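Local coordinates for protein hypothetic aldehyde deformylating oxygenase (PDB 5V4T) that binds ferric iron in a ferritin-like helical bundle and probably acts as an oxidoreductase, consistent with an aldehyde deformylating oxygenase, at residues 104-107 against 108-112; 190-193 against 194-197. All blocks are in the same frame, centred on the assembly; numbering follows the deposited sequence.

Interaction 1: residues 104-107 against 108-112. With FE (Fe (III) ion), chain C.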
loop_
_atom_site.group_PDB
_atom_site.type_symbol
_atom_site.label_atom_id
_atom_site.label_comp_id
_atom_site.label_asym_id
_atom_site.label_seq_id
_atom_site.Cartn_x
_atom_site.Cartn_y
_atom_site.Cartn_z
ATOM N N THR A 104 -13.149 -1.373 -1.941
ATOM C CA THR A 104 -12.717 -2.663 -1.408
ATOM C C THR A 104 -11.325 -3.093 -1.847
ATOM O O THR A 104 -10.519 -3.569 -1.003
ATOM C CB THR A 104 -13.790 -3.714 -1.766
ATOM O OG1 THR A 104 -14.102 -3.654 -3.153
ATOM C CG2 THR A 104 -14.986 -3.438 -1.023
ATOM N N ARG A 105 -11.009 -2.995 -3.128
ATOM C CA ARG A 105 -9.695 -3.409 -3.592
ATOM C C ARG A 105 -8.602 -2.486 -3.093
ATOM O O ARG A 105 -7.541 -2.966 -2.623
ATOM C CB ARG A 105 -9.607 -3.497 -5.119
ATOM C CG ARG A 105 -8.214 -3.855 -5.624
ATOM C CD ARG A 105 -8.095 -3.846 -7.132
ATOM N NE ARG A 105 -8.904 -4.899 -7.717
ATOM C CZ ARG A 105 -8.505 -6.128 -8.048
ATOM N NH1 ARG A 105 -7.296 -6.537 -7.837
ATOM N NH2 ARG A 105 -9.419 -6.996 -8.558
ATOM N N PHE A 106 -8.877 -1.182 -3.157
ATOM C CA PHE A 106 -7.827 -0.206 -2.812
ATOM C C PHE A 106 -7.935 0.190 -1.356
ATOM O O PHE A 106 -7.037 -0.201 -0.533
ATOM C CB PHE A 106 -7.875 1.039 -3.696
ATOM C CG PHE A 106 -6.658 1.891 -3.503
ATOM C CD1 PHE A 106 -5.412 1.482 -3.986
ATOM C CD2 PHE A 106 -6.749 3.084 -2.827
ATOM C CE1 PHE A 106 -4.281 2.230 -3.743
ATOM C CE2 PHE A 106 -5.607 3.850 -2.604
ATOM C CZ PHE A 106 -4.376 3.415 -3.054
ATOM N N HIS A 107 -8.998 0.861 -0.922
ATOM C CA HIS A 107 -8.968 1.329 0.445
ATOM C C HIS A 107 -8.858 0.203 1.464
ATOM O O HIS A 107 -8.150 0.310 2.464
ATOM C CB HIS A 107 -10.126 2.248 0.732
ATOM C CG HIS A 107 -10.181 3.431 -0.190
ATOM N ND1 HIS A 107 -10.520 3.354 -1.527
ATOM C CD2 HIS A 107 -9.857 4.724 0.031
ATOM C CE1 HIS A 107 -10.446 4.548 -2.078
ATOM N NE2 HIS A 107 -10.058 5.405 -1.146
ATOM N N MET A 108 -9.698 -0.826 1.329
ATOM C CA MET A 108 -9.692 -1.883 2.345
ATOM C C MET A 108 -8.503 -2.814 2.224
ATOM O O MET A 108 -7.812 -2.986 3.194
ATOM C CB MET A 108 -11.000 -2.730 2.291
ATOM C CG MET A 108 -12.261 -1.926 2.558
ATOM S SD MET A 108 -12.388 -1.147 4.183
ATOM C CE MET A 108 -12.025 0.578 3.782
ATOM N N ILE A 109 -8.287 -3.412 1.063
ATOM C CA ILE A 109 -7.266 -4.435 0.938
ATOM C C ILE A 109 -5.871 -3.784 0.795
ATOM O O ILE A 109 -4.899 -4.207 1.378
ATOM C CB ILE A 109 -7.593 -5.412 -0.219
ATOM C CG1 ILE A 109 -8.723 -6.379 0.152
ATOM C CG2 ILE A 109 -6.371 -6.139 -0.743
ATOM C CD1 ILE A 109 -8.340 -7.451 1.166
ATOM N N THR A 110 -5.772 -2.813 -0.080
ATOM C CA THR A 110 -4.435 -2.274 -0.400
ATOM C C THR A 110 -3.979 -1.365 0.697
ATOM O O THR A 110 -2.876 -1.549 1.225
ATOM C CB THR A 110 -4.395 -1.569 -1.766
ATOM O OG1 THR A 110 -4.860 -2.478 -2.776
ATOM C CG2 THR A 110 -3.015 -1.113 -2.130
ATOM N N GLU A 111 -4.786 -0.376 1.055
ATOM C CA GLU A 111 -4.441 0.525 2.139
ATOM C C GLU A 111 -4.638 -0.099 3.501
ATOM O O GLU A 111 -3.801 0.089 4.378
ATOM C CB GLU A 111 -5.200 1.846 2.005
ATOM C CG GLU A 111 -4.961 2.546 0.666
ATOM C CD GLU A 111 -5.705 3.881 0.531
ATOM O OE1 GLU A 111 -6.927 3.898 0.734
ATOM O OE2 GLU A 111 -5.101 4.945 0.193
ATOM N N GLY A 112 -5.721 -0.827 3.729
ATOM C CA GLY A 112 -6.092 -1.250 5.062
ATOM C C GLY A 112 -5.541 -2.586 5.480
ATOM O O GLY A 112 -5.640 -2.919 6.657
HETATM FE FE FE C . -3.428 5.818 0.610
HETATM O O HOH W 1 -2.183 4.454 -0.324
#

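Interaction 2: residues 190-193 against 194-197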
loop_
_atom_site.group_PDB
_atom_site.type_symbol
_atom_site.label_atom_id
_atom_site.label_comp_id
_atom_site.label_asym_id
_atom_site.label_seq_id
_atom_site.Cartn_x
_atom_site.Cartn_y
_atom_site.Cartn_z
ATOM N N SER A 190 8.912 -12.819 10.594
ATOM C CA SER A 190 8.331 -14.103 10.253
ATOM C C SER A 190 7.193 -13.903 9.261
ATOM O O SER A 190 6.268 -13.168 9.595
ATOM C CB SER A 190 7.752 -14.716 11.485
ATOM O OG SER A 190 6.822 -15.719 11.160
ATOM N N ILE A 191 7.241 -14.553 8.111
ATOM C CA ILE A 191 6.155 -14.461 7.130
ATOM C C ILE A 191 4.852 -14.969 7.755
ATOM O O ILE A 191 3.799 -14.325 7.589
ATOM C CB ILE A 191 6.439 -15.199 5.826
ATOM C CG1 ILE A 191 7.667 -14.614 5.132
ATOM C CG2 ILE A 191 5.268 -15.160 4.857
ATOM C CD1 ILE A 191 7.342 -13.269 4.457
ATOM N N GLN A 192 4.889 -16.116 8.469
ATOM C CA GLN A 192 3.691 -16.529 9.180
ATOM C C GLN A 192 3.089 -15.486 10.119
ATOM O O GLN A 192 1.830 -15.298 10.159
ATOM C CB GLN A 192 3.892 -17.838 9.978
ATOM C CG GLN A 192 2.562 -18.408 10.537
ATOM C CD GLN A 192 1.594 -18.801 9.415
ATOM O OE1 GLN A 192 1.870 -19.755 8.661
ATOM N NE2 GLN A 192 0.444 -18.094 9.291
ATOM N N GLU A 193 3.899 -14.799 10.897
ATOM C CA GLU A 193 3.402 -13.789 11.850
ATOM C C GLU A 193 2.800 -12.628 11.049
ATOM O O GLU A 193 1.806 -12.099 11.447
ATOM C CB GLU A 193 4.428 -13.258 12.874
ATOM C CG GLU A 193 4.826 -14.291 13.901
ATOM C CD GLU A 193 5.813 -13.779 14.955
ATOM O OE1 GLU A 193 6.122 -12.563 14.979
ATOM O OE2 GLU A 193 6.298 -14.618 15.760
ATOM N N LEU A 194 3.402 -12.289 9.937
ATOM C CA LEU A 194 2.836 -11.214 9.086
ATOM C C LEU A 194 1.508 -11.590 8.491
ATOM O O LEU A 194 0.590 -10.781 8.488
ATOM C CB LEU A 194 3.829 -10.876 7.960
ATOM C CG LEU A 194 5.060 -10.179 8.414
ATOM C CD1 LEU A 194 5.961 -10.003 7.222
ATOM C CD2 LEU A 194 4.867 -8.860 9.151
ATOM N N VAL A 195 1.360 -12.821 7.987
ATOM C CA VAL A 195 0.085 -13.305 7.519
ATOM C C VAL A 195 -0.945 -13.392 8.648
ATOM O O VAL A 195 -2.095 -13.026 8.453
ATOM C CB VAL A 195 0.231 -14.684 6.788
ATOM C CG1 VAL A 195 -1.118 -15.289 6.444
ATOM C CG2 VAL A 195 1.099 -14.493 5.523
ATOM N N ASN A 196 -0.524 -13.800 9.863
ATOM C CA ASN A 196 -1.445 -13.732 11.001
ATOM C C ASN A 196 -1.950 -12.331 11.260
ATOM O O ASN A 196 -3.124 -12.164 11.559
ATOM C CB ASN A 196 -0.870 -14.330 12.302
ATOM C CG ASN A 196 -0.478 -15.789 12.160
ATOM O OD1 ASN A 196 -0.924 -16.502 11.266
ATOM N ND2 ASN A 196 0.408 -16.210 13.021
ATOM N N LEU A 197 -1.067 -11.341 11.205
ATOM C CA LEU A 197 -1.485 -9.960 11.326
ATOM C C LEU A 197 -2.451 -9.570 10.218
ATOM O O LEU A 197 -3.465 -8.932 10.507
ATOM C CB LEU A 197 -0.250 -9.057 11.326
ATOM C CG LEU A 197 -0.597 -7.588 11.161
ATOM C CD1 LEU A 197 -1.415 -7.025 12.307
ATOM C CD2 LEU A 197 0.722 -6.899 11.085
#

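Interaction 1: residues 104-107 against 108-112
T104 O accepts the backbone N-H of I109, five residues on, at 3.0 Å from T104 O to I109 N, and this wider spacing marks a pi-type turn within helix 98-128. The T104 hydroxyl turns elsewhere, to E100 O. One residue later R105 O takes the hydroxyl of T110, with 2.7 Å between R105 O and T110 OG1; the T110 N-H adds only a weak bond, while the R105 guanidinium reaches away to a salt bridge with D92. F106 O again skips to the fifth residue, receiving E111 N at 2.8 Å in a nearly straight bond (N-H...O 169°). With CG anti to the backbone N (chi1 -169°), the F106 ring swings forward over E111, whose CG sits 4.0 Å from the ring centroid over one face, a CH-pi contact. The ring is tilted against the carboxylate, with F106 CE2 3.0 Å from E111 OE2. A leucine at F106 would probably lose this aromatic face and leave the E111 stem freer to shift. H107 runs alongside E111, its CD2 3.1 Å from E111 OE1 and its ring nearly perpendicular to the carboxylate (84°); H107 NE2 bonds Q53. E111 OE2 binds the iron at 1.9 Å, sharing the metal with E57, E145, H148 and a water. Backbone, ring and imidazole probably help to set the carboxylate's orientation, consistent with a second shell placing a first-shell ligand in this ferritin-like site.

Interaction 2: residues 190-193 against 194-197
L194 gives its backbone N-H to S190 O, with 3.0 Å between L194 N and S190 O, in one of the first turns of helix 191-211. S190 is the N-cap: its OG accepts the N-H of E193 at 3.1 Å from S190 OG to E193 N, a bond that occupies an amide the starting helix has no earlier carbonyl to serve. The L194 side chain leans back along the turn, CG lying anti to its own carbonyl carbon (chi1 -70°), which places L194 CG 3.4 Å from S190 O. Beyond the turn the leucine packs on V117 and I121 of helix 98-128. V195 follows with a straight bond from its N to I191 O (N-H...O 169°), and its CG2 comes 4.3 Å from I191 CG2; V174 of helix 159-179 meets the same valine. N196 repeats the backbone pattern with Q192 O and adds a side-chain bridge one turn long. The Q192 chain bends at chi2 and carries NE2 forward, where it donates to N196 OD1 across 2.9 Å. The two amides are only 26° apart in plane, yet the donor stands above the N196 carbonyl plane, so the bond misses the lone pairs. L197 closes the segment through its N-H to E193 O and rests its side chain on V117 and K120. The chemistry divides by face: aliphatic groups turn to the bundle, whereas the exposed Q192-N196 amide pair offers a modest polar tie between successive turns beside a capped helix start.

From the N terminus, interaction 1 comes first, in the first half of helix 98-128, and interaction 2 follows at the start of helix 191-211. Each is local to one helix and closes no long loop; they lie in series, neither nesting nor crossing. Their centres are about 18 Å apart and their nearest atoms about 7 Å, without touching. The bundle connects them: L194 and L197 pack on helix 98-128 just beyond residues 108-112, while R205, farther along the last helix, bonds G112 O. Helix 159-179 meets both, through A162, V166 and L169 at the first and V174 and K178 at the second, joining the iron-bearing core to the periphery.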